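Local coordinates for protein Atg5 (Kluyveromyces marxianus, PDB 3VQI) that takes part in autophagic vesicle formation and cytoplasm-to-vacuole transport, and is conjugated to Atg12, at residues Phe93-Lys98 with Ser207-Leu212; Phe169-Val174 with Arg181-Ala186; Val174-Arg179 with Ala263-Phe268. One frame throughout, in Å; residues are numbered along the deposited sequence.

Contact 1 of 3, residues Phe93-Lys98 with Ser207-Leu212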
loop_
_atom_site.group_PDB
_atom_site.type_symbol
_atom_site.label_atom_id
_atom_site.label_comp_id
_atom_site.label_asym_id
_atom_site.label_seq_id
_atom_site.Cartn_x
_atom_site.Cartn_y
_atom_site.Cartn_z
ATOM N N PHE A 93 3.139 3.848 -5.602
ATOM C CA PHE A 93 3.159 4.259 -7.001
ATOM C C PHE A 93 2.767 5.741 -7.093
ATOM O O PHE A 93 3.434 6.536 -7.758
ATOM C CB PHE A 93 2.167 3.425 -7.807
ATOM C CG PHE A 93 2.090 3.807 -9.250
ATOM C CD1 PHE A 93 3.036 3.342 -10.157
ATOM C CD2 PHE A 93 1.083 4.652 -9.704
ATOM C CE1 PHE A 93 2.986 3.712 -11.500
ATOM C CE2 PHE A 93 1.019 5.029 -11.045
ATOM C CZ PHE A 93 1.974 4.559 -11.946
ATOM N N ASP A 94 1.677 6.102 -6.424
ATOM C CA ASP A 94 1.204 7.476 -6.435
ATOM C C ASP A 94 2.243 8.424 -5.857
ATOM O O ASP A 94 2.391 9.543 -6.315
ATOM C CB ASP A 94 -0.087 7.612 -5.615
ATOM C CG ASP A 94 -1.288 6.975 -6.292
ATOM O OD1 ASP A 94 -1.178 6.596 -7.476
ATOM O OD2 ASP A 94 -2.347 6.865 -5.638
ATOM N N LEU A 95 2.964 7.954 -4.851
ATOM C CA LEU A 95 3.955 8.761 -4.164
ATOM C C LEU A 95 5.313 8.918 -4.841
ATOM O O LEU A 95 5.889 10.004 -4.810
ATOM C CB LEU A 95 4.173 8.192 -2.759
ATOM C CG LEU A 95 5.306 8.786 -1.914
ATOM C CD1 LEU A 95 4.877 10.134 -1.387
ATOM C CD2 LEU A 95 5.637 7.865 -0.749
ATOM N N LEU A 96 5.819 7.852 -5.457
ATOM C CA LEU A 96 7.150 7.891 -6.048
ATOM C C LEU A 96 7.302 8.007 -7.562
ATOM O O LEU A 96 8.291 8.576 -8.040
ATOM C CB LEU A 96 7.941 6.666 -5.585
ATOM C CG LEU A 96 7.905 6.337 -4.091
ATOM C CD1 LEU A 96 8.360 4.901 -3.902
ATOM C CD2 LEU A 96 8.756 7.311 -3.285
ATOM N N ASN A 97 6.346 7.492 -8.323
ATOM C CA ASN A 97 6.488 7.522 -9.778
ATOM C C ASN A 97 6.514 8.876 -10.482
ATOM O O ASN A 97 5.854 9.830 -10.064
ATOM C CB ASN A 97 5.418 6.656 -10.430
ATOM C CG ASN A 97 5.684 6.439 -11.903
ATOM O OD1 ASN A 97 6.667 5.791 -12.281
ATOM N ND2 ASN A 97 4.816 6.995 -12.749
ATOM N N LYS A 98 7.274 8.937 -11.576
ATOM C CA LYS A 98 7.404 10.160 -12.364
ATOM C C LYS A 98 6.068 10.544 -12.999
ATOM O O LYS A 98 5.530 11.621 -12.735
ATOM C CB LYS A 98 8.464 9.972 -13.445
ATOM N N SER A 207 5.958 16.381 0.383
ATOM C CA SER A 207 6.733 16.440 -0.847
ATOM C C SER A 207 8.057 15.722 -0.648
ATOM O O SER A 207 8.665 15.252 -1.617
ATOM C CB SER A 207 6.975 17.891 -1.247
ATOM N N ASN A 208 8.499 15.624 0.610
ATOM C CA ASN A 208 9.762 14.960 0.904
ATOM C C ASN A 208 9.625 13.496 1.317
ATOM O O ASN A 208 10.541 12.902 1.883
ATOM C CB ASN A 208 10.568 15.759 1.947
ATOM C CG ASN A 208 9.924 15.775 3.318
ATOM O OD1 ASN A 208 8.805 16.260 3.487
ATOM N ND2 ASN A 208 10.640 15.249 4.311
ATOM N N TYR A 209 8.469 12.916 1.021
ATOM C CA TYR A 209 8.214 11.502 1.308
ATOM C C TYR A 209 8.116 11.125 2.781
ATOM O O TYR A 209 8.713 10.147 3.221
ATOM C CB TYR A 209 9.279 10.644 0.619
ATOM C CG TYR A 209 9.412 10.950 -0.853
ATOM C CD1 TYR A 209 8.304 10.899 -1.684
ATOM C CD2 TYR A 209 10.639 11.306 -1.414
ATOM C CE1 TYR A 209 8.398 11.191 -3.034
ATOM C CE2 TYR A 209 10.748 11.605 -2.779
ATOM C CZ TYR A 209 9.614 11.540 -3.579
ATOM O OH TYR A 209 9.669 11.801 -4.925
ATOM N N ALA A 210 7.352 11.907 3.535
ATOM C CA ALA A 210 7.134 11.646 4.952
ATOM C C ALA A 210 5.618 11.522 5.143
ATOM O O ALA A 210 4.854 12.163 4.413
ATOM C CB ALA A 210 7.680 12.805 5.790
ATOM N N VAL A 211 5.181 10.702 6.102
ATOM C CA VAL A 211 3.745 10.540 6.361
ATOM C C VAL A 211 3.237 11.160 7.643
ATOM O O VAL A 211 3.785 10.942 8.717
ATOM C CB VAL A 211 3.275 9.055 6.425
ATOM C CG1 VAL A 211 2.837 8.601 5.080
ATOM C CG2 VAL A 211 4.370 8.165 6.970
ATOM N N LEU A 212 2.164 11.921 7.511
ATOM C CA LEU A 212 1.516 12.541 8.645
ATOM C C LEU A 212 0.224 11.756 8.842
ATOM O O LEU A 212 -0.377 11.270 7.872
ATOM C CB LEU A 212 1.191 14.012 8.351
ATOM C CG LEU A 212 2.345 15.030 8.331
ATOM C CD1 LEU A 212 3.299 14.741 7.189
ATOM C CD2 LEU A 212 1.785 16.424 8.182
#
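L95 and Y209 are aimed at each other by their first torsions. With CG opposite the backbone N (chi1 173°), L95 sends CG and CD1 to the tyrosine's rim, while Y209 carries its ring opposite its carbonyl carbon (chi1 -52°), back toward helix 89-96. The two leucines use different parts of that ring. L95 comes to the rim: its CD1 lies in the ring plane, 3.5 Å from Y209 CD1, and its CG follows at 3.7 Å from the same carbon. The backbone of L95 joins at this edge, with L95 O 3.3 Å from Y209 CE1, a carbonyl oxygen facing an aromatic C-H, an arrangement that is probably mildly attractive. L96 instead reaches over a face. Its CD2 stands 4.2 Å from the centroid of the Y209 ring and 22° off the ring normal, the geometry of a CH-pi contact. No hydrogen bond crosses between 93-98 and 207-212, and the 154 Å² buried there comes from L95, L96 and Y209.

These residues join the two ubiquitin-like parts of Atg5: helix 89-96 belongs to the UblA range, and Y209 sits in the UblB range, in the turn that connects strands 202-205 and 211-212. Y209 has a left-handed backbone conformation, and S207 O lies 4.1 Å above the plane of the Y209 ring, over its centre, on the face opposite L96 CD2. Beyond the tyrosine, L95 also packs on W205 and V272 of the UblB strands, whereas L96 touches Y78 of the UblA sheet. Substituting alanine for L95 would probably leave the CD1 edge of the tyrosine without its aliphatic neighbour, open a gap beside W205 and V272, and give the ring more freedom to turn.

Contact 2 of 3, residues Phe169-Val174 with Arg181-Ala186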
loop_
_atom_site.group_PDB
_atom_site.type_symbol
_atom_site.label_atom_id
_atom_site.label_comp_id
_atom_site.label_asym_id
_atom_site.label_seq_id
_atom_site.Cartn_x
_atom_site.Cartn_y
_atom_site.Cartn_z
ATOM N N PHE A 169 -12.164 -13.278 10.449
ATOM C CA PHE A 169 -11.025 -12.405 10.190
ATOM C C PHE A 169 -10.111 -13.048 9.147
ATOM O O PHE A 169 -9.594 -12.371 8.249
ATOM C CB PHE A 169 -10.228 -12.153 11.473
ATOM C CG PHE A 169 -8.837 -11.638 11.220
ATOM C CD1 PHE A 169 -7.749 -12.516 11.110
ATOM C CD2 PHE A 169 -8.625 -10.283 11.000
ATOM C CE1 PHE A 169 -6.473 -12.041 10.777
ATOM C CE2 PHE A 169 -7.363 -9.800 10.669
ATOM C CZ PHE A 169 -6.282 -10.681 10.555
ATOM N N GLU A 170 -9.904 -14.359 9.288
ATOM C CA GLU A 170 -9.071 -15.163 8.371
ATOM C C GLU A 170 -9.670 -15.027 6.998
ATOM O O GLU A 170 -8.974 -15.010 6.013
ATOM C CB GLU A 170 -9.102 -16.646 8.784
ATOM C CG GLU A 170 -8.035 -17.574 8.143
ATOM C CD GLU A 170 -6.617 -17.061 8.360
ATOM O OE1 GLU A 170 -6.397 -16.362 9.378
ATOM O OE2 GLU A 170 -5.714 -17.342 7.528
ATOM N N ASN A 171 -10.991 -14.973 6.961
ATOM C CA ASN A 171 -11.739 -14.822 5.724
ATOM C C ASN A 171 -11.482 -13.391 5.229
ATOM O O ASN A 171 -11.484 -13.126 4.026
ATOM C CB ASN A 171 -13.248 -15.025 5.982
ATOM C CG ASN A 171 -14.017 -15.245 4.719
ATOM O OD1 ASN A 171 -15.242 -15.255 4.715
ATOM N ND2 ASN A 171 -13.291 -15.440 3.623
ATOM N N PHE A 172 -11.280 -12.470 6.171
ATOM C CA PHE A 172 -11.015 -11.057 5.853
ATOM C C PHE A 172 -9.678 -10.995 5.118
ATOM O O PHE A 172 -9.552 -10.360 4.074
ATOM C CB PHE A 172 -10.960 -10.239 7.155
ATOM C CG PHE A 172 -10.970 -8.749 6.955
ATOM C CD1 PHE A 172 -11.685 -8.171 5.915
ATOM C CD2 PHE A 172 -10.310 -7.917 7.857
ATOM C CE1 PHE A 172 -11.744 -6.790 5.767
ATOM C CE2 PHE A 172 -10.364 -6.526 7.716
ATOM C CZ PHE A 172 -11.086 -5.964 6.670
ATOM N N TRP A 173 -8.688 -11.686 5.672
ATOM C CA TRP A 173 -7.361 -11.750 5.078
ATOM C C TRP A 173 -7.474 -12.361 3.686
ATOM O O TRP A 173 -7.116 -11.733 2.684
ATOM C CB TRP A 173 -6.442 -12.607 5.951
ATOM C CG TRP A 173 -5.088 -12.908 5.348
ATOM C CD1 TRP A 173 -4.538 -14.146 5.150
ATOM C CD2 TRP A 173 -4.100 -11.959 4.919
ATOM N NE1 TRP A 173 -3.269 -14.026 4.629
ATOM C CE2 TRP A 173 -2.975 -12.695 4.477
ATOM C CE3 TRP A 173 -4.055 -10.557 4.868
ATOM C CZ2 TRP A 173 -1.818 -12.082 3.991
ATOM C CZ3 TRP A 173 -2.901 -9.942 4.384
ATOM C CH2 TRP A 173 -1.797 -10.710 3.952
ATOM N N VAL A 174 -7.998 -13.583 3.634
ATOM C CA VAL A 174 -8.161 -14.305 2.383
ATOM C C VAL A 174 -8.803 -13.479 1.266
ATOM O O VAL A 174 -8.424 -13.617 0.102
ATOM C CB VAL A 174 -8.974 -15.606 2.603
ATOM C CG1 VAL A 174 -9.405 -16.195 1.274
ATOM C CG2 VAL A 174 -8.123 -16.622 3.349
ATOM N N ARG A 181 -14.242 -9.418 -3.299
ATOM C CA ARG A 181 -14.679 -8.131 -2.756
ATOM C C ARG A 181 -15.828 -8.109 -1.780
ATOM O O ARG A 181 -15.768 -7.409 -0.781
ATOM C CB ARG A 181 -15.001 -7.183 -3.888
ATOM C CG ARG A 181 -14.320 -5.866 -3.745
ATOM C CD ARG A 181 -15.085 -4.811 -4.497
ATOM N NE ARG A 181 -15.930 -3.968 -3.637
ATOM C CZ ARG A 181 -17.152 -3.558 -3.964
ATOM N NH1 ARG A 181 -17.670 -3.933 -5.126
ATOM N NH2 ARG A 181 -17.832 -2.754 -3.151
ATOM N N SER A 182 -16.882 -8.853 -2.086
ATOM C CA SER A 182 -18.052 -8.922 -1.215
ATOM C C SER A 182 -17.619 -9.506 0.119
ATOM O O SER A 182 -18.119 -9.119 1.181
ATOM C CB SER A 182 -19.133 -9.797 -1.855
ATOM O OG SER A 182 -19.467 -9.289 -3.137
ATOM N N ASP A 183 -16.679 -10.441 0.054
ATOM C CA ASP A 183 -16.160 -11.060 1.262
ATOM C C ASP A 183 -15.424 -10.009 2.083
ATOM O O ASP A 183 -15.508 -9.991 3.311
ATOM C CB ASP A 183 -15.208 -12.198 0.907
ATOM C CG ASP A 183 -15.925 -13.523 0.699
ATOM O OD1 ASP A 183 -17.133 -13.511 0.354
ATOM O OD2 ASP A 183 -15.271 -14.577 0.872
ATOM N N PHE A 184 -14.703 -9.128 1.394
ATOM C CA PHE A 184 -13.948 -8.075 2.051
ATOM C C PHE A 184 -14.895 -7.054 2.683
ATOM O O PHE A 184 -14.833 -6.810 3.890
ATOM C CB PHE A 184 -13.003 -7.395 1.043
ATOM C CG PHE A 184 -12.228 -6.243 1.619
ATOM C CD1 PHE A 184 -12.667 -4.933 1.435
ATOM C CD2 PHE A 184 -11.093 -6.471 2.394
ATOM C CE1 PHE A 184 -11.993 -3.866 2.015
ATOM C CE2 PHE A 184 -10.408 -5.416 2.979
ATOM C CZ PHE A 184 -10.860 -4.107 2.791
ATOM N N MET A 185 -15.775 -6.471 1.873
ATOM C CA MET A 185 -16.737 -5.481 2.372
ATOM C C MET A 185 -17.558 -6.050 3.529
ATOM O O MET A 185 -17.928 -5.334 4.454
ATOM C CB MET A 185 -17.695 -5.040 1.254
ATOM C CG MET A 185 -17.030 -4.335 0.083
ATOM S SD MET A 185 -16.232 -2.775 0.547
ATOM C CE MET A 185 -17.637 -1.620 0.422
ATOM N N ALA A 186 -17.829 -7.349 3.466
ATOM C CA ALA A 186 -18.615 -8.026 4.486
ATOM C C ALA A 186 -18.059 -7.791 5.871
ATOM O O ALA A 186 -18.757 -7.269 6.741
ATOM C CB ALA A 186 -18.672 -9.521 4.199
#
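F172 and F184 form the centre of a tight pairing between two consecutive helices, 166-178 and 181-189, in the alpha-helical bundle region of Atg5. F172 CA and F184 CA, 5.7 Å apart, are the nearest CA pair of the two segments. The rings are close to parallel, with planes at 21°, but slide past each other so far that they barely overlap. Their centroids lie 5.1 Å apart, and the touch is made by F172 CE1 against F184 CE2 at 3.4 Å and F184 CD2 at 3.5 Å. Both rings start off opposite their own backbone N (chi1 -168° for F172 and 177° for F184), which directs them to each other across the helix pair.

At the other end the contact is polar. The amide of N171 donates from ND2 to D183 OD2 over 3.5 Å, a weak bond. The side chains cross nearly at right angles, and their amide and carboxylate planes are also steeply turned against each other, so the two flat groups do not lie alongside. The CB of D183 points toward helix 166-178, and the asparagine end bends in to meet it.

Further out, the phenylalanines are flanked by tryptophans. W147 meets the F172 ring edge-to-face and W143 meets it at an inclined angle, both from helix 135-155, while W12 of helix 6-12 meets F184 with the ring planes inclined. The start of the second helix is tied to the linker between the pair: N180 OD1 accepts a hydrogen bond from the backbone N of D183.

Contact 3 of 3, residues Val174-Arg179 with Ala263-Phe268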
loop_
_atom_site.group_PDB
_atom_site.type_symbol
_atom_site.label_atom_id
_atom_site.label_comp_id
_atom_site.label_asym_id
_atom_site.label_seq_id
_atom_site.Cartn_x
_atom_site.Cartn_y
_atom_site.Cartn_z
ATOM N N VAL A 174 -7.998 -13.583 3.634
ATOM C CA VAL A 174 -8.161 -14.305 2.383
ATOM C C VAL A 174 -8.803 -13.479 1.266
ATOM O O VAL A 174 -8.424 -13.617 0.102
ATOM C CB VAL A 174 -8.974 -15.606 2.603
ATOM C CG1 VAL A 174 -9.405 -16.195 1.274
ATOM C CG2 VAL A 174 -8.123 -16.622 3.349
ATOM N N SER A 175 -9.754 -12.614 1.612
ATOM C CA SER A 175 -10.427 -11.792 0.606
ATOM C C SER A 175 -9.425 -10.964 -0.196
ATOM O O SER A 175 -9.594 -10.749 -1.402
ATOM C CB SER A 175 -11.421 -10.848 1.270
ATOM O OG SER A 175 -10.741 -9.765 1.887
ATOM N N ILE A 176 -8.378 -10.507 0.484
ATOM C CA ILE A 176 -7.355 -9.698 -0.149
ATOM C C ILE A 176 -6.469 -10.516 -1.085
ATOM O O ILE A 176 -5.932 -9.984 -2.062
ATOM C CB ILE A 176 -6.508 -8.980 0.924
ATOM C CG1 ILE A 176 -7.399 -7.958 1.637
ATOM C CG2 ILE A 176 -5.288 -8.318 0.297
ATOM C CD1 ILE A 176 -6.673 -7.023 2.522
ATOM N N LEU A 177 -6.335 -11.809 -0.803
ATOM C CA LEU A 177 -5.518 -12.681 -1.638
ATOM C C LEU A 177 -6.354 -13.237 -2.789
ATOM O O LEU A 177 -5.865 -13.383 -3.904
ATOM C CB LEU A 177 -4.947 -13.834 -0.800
ATOM C CG LEU A 177 -4.171 -13.440 0.463
ATOM C CD1 LEU A 177 -3.918 -14.666 1.343
ATOM C CD2 LEU A 177 -2.865 -12.762 0.064
ATOM N N SER A 178 -7.624 -13.525 -2.520
ATOM C CA SER A 178 -8.505 -14.087 -3.540
ATOM C C SER A 178 -9.215 -13.027 -4.353
ATOM O O SER A 178 -9.815 -13.326 -5.385
ATOM C CB SER A 178 -9.557 -14.996 -2.904
ATOM O OG SER A 178 -10.547 -14.234 -2.235
ATOM N N ARG A 179 -9.152 -11.789 -3.885
ATOM C CA ARG A 179 -9.805 -10.705 -4.584
ATOM C C ARG A 179 -11.331 -10.854 -4.515
ATOM O O ARG A 179 -12.052 -10.437 -5.417
ATOM C CB ARG A 179 -9.323 -10.661 -6.035
ATOM C CG ARG A 179 -7.865 -10.252 -6.189
ATOM C CD ARG A 179 -7.705 -8.773 -5.913
ATOM N NE ARG A 179 -7.122 -8.498 -4.602
ATOM C CZ ARG A 179 -7.060 -7.285 -4.055
ATOM N NH1 ARG A 179 -7.546 -6.230 -4.698
ATOM N NH2 ARG A 179 -6.502 -7.122 -2.866
ATOM N N ALA A 263 -10.586 4.476 0.734
ATOM C CA ALA A 263 -9.680 3.928 1.737
ATOM C C ALA A 263 -8.991 2.698 1.151
ATOM O O ALA A 263 -9.601 1.933 0.401
ATOM C CB ALA A 263 -10.443 3.549 2.990
ATOM N N SER A 264 -7.723 2.512 1.498
ATOM C CA SER A 264 -6.945 1.386 0.991
ATOM C C SER A 264 -7.219 0.120 1.802
ATOM O O SER A 264 -7.809 0.192 2.870
ATOM C CB SER A 264 -5.463 1.755 1.013
ATOM O OG SER A 264 -5.252 2.931 0.245
ATOM N N ILE A 265 -6.787 -1.033 1.301
ATOM C CA ILE A 265 -7.038 -2.303 1.983
ATOM C C ILE A 265 -6.581 -2.386 3.425
ATOM O O ILE A 265 -6.889 -3.353 4.113
ATOM C CB ILE A 265 -6.395 -3.505 1.237
ATOM C CG1 ILE A 265 -4.912 -3.220 0.989
ATOM C CG2 ILE A 265 -7.157 -3.796 -0.063
ATOM C CD1 ILE A 265 -4.154 -4.389 0.419
ATOM N N ASP A 266 -5.829 -1.397 3.888
ATOM C CA ASP A 266 -5.358 -1.441 5.261
ATOM C C ASP A 266 -6.182 -0.555 6.188
ATOM O O ASP A 266 -5.916 -0.487 7.390
ATOM C CB ASP A 266 -3.879 -1.059 5.335
ATOM C CG ASP A 266 -3.630 0.403 5.016
ATOM O OD1 ASP A 266 -2.492 0.846 5.263
ATOM O OD2 ASP A 266 -4.553 1.103 4.522
ATOM N N GLY A 267 -7.173 0.132 5.630
ATOM C CA GLY A 267 -8.035 0.960 6.456
ATOM C C GLY A 267 -7.765 2.454 6.468
ATOM O O GLY A 267 -8.458 3.218 7.142
ATOM N N PHE A 268 -6.755 2.886 5.728
ATOM C CA PHE A 268 -6.462 4.296 5.700
ATOM C C PHE A 268 -6.657 4.883 4.324
ATOM O O PHE A 268 -6.495 4.212 3.309
ATOM C CB PHE A 268 -5.031 4.559 6.167
ATOM C CG PHE A 268 -4.821 4.362 7.639
ATOM C CD1 PHE A 268 -4.763 3.085 8.186
ATOM C CD2 PHE A 268 -4.651 5.464 8.486
ATOM C CE1 PHE A 268 -4.534 2.903 9.558
ATOM C CE2 PHE A 268 -4.420 5.291 9.862
ATOM C CZ PHE A 268 -4.361 4.006 10.394
#
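I176 and I265 make the compact part of this contact, with both CB atoms directed across it. The two side chains cross at a slant: I176 CD1 rests 3.8 Å from I265 CB, and the I176 CG2 methyl lies 4.1 Å from I265 CD1. I265 holds CG1 between its backbone N and carbonyl carbon (chi1 53°), which carries CD1 out to the I176 methyl. Both residues are buried, and W143 and F50 also pack on I176.

The R179 side is looser. This arginine is partly exposed, and its nearest approach is NH2 to I265 CG2 at 4.4 Å, the methyl lying near the guanidinium plane at its edge. The guanidinium is turned to I176 O instead, which it grips side-on: R179 NE donates over 3.2 Å and NH2 over 3.0 Å. NH2 arrives in the carbonyl plane, on a lone pair, whereas NE sits 40° above that plane. R179 NH2 also makes a weak hydrogen bond to D45 O, and W12 meets R179 in a cation-pi contact.

The contact joins the C-terminal end of helix 166-178, in the helical bundle region, to the UblB loop between helix 255-262 and strand 269-272. I265 is the second residue of a type I beta turn from S264 to G267, closed by G267 N to S264 O at 2.8 Å. D266 OD2 then accepts from F268 N at 3.1 Å in an Asx turn.

Although the touching surface is largely apolar, two backbone oxygens at the contact have donors: I265 O accepts from the indole NE1 atoms of W143 and W147, and I176 O from the guanidinium, whose positive charge probably offsets the partial negative charge at the helix end.

Contacts 2 and 3 are neighbours, their centres 8 Å apart on the same side of the chain's centre, and both use helix 166-178, sharing V174. They touch directly: F184 CD2 lies 3.4 Å from S175 OG and F184 CE2 4.2 Å from I265 O, so F184 of helix 181-189 lies against both the end of helix 166-178 and the UblB loop. Contact 1 sits across the chain's centre, about 29 Å from contact 2 and 21 Å from contact 3, centre to centre, with nearest atoms about 16 and 7 Å away. Together, contacts 1 and 3 tie UblB to UblA and to the helical bundle region respectively, and contact 2 joins two successive helices inside that bundle region.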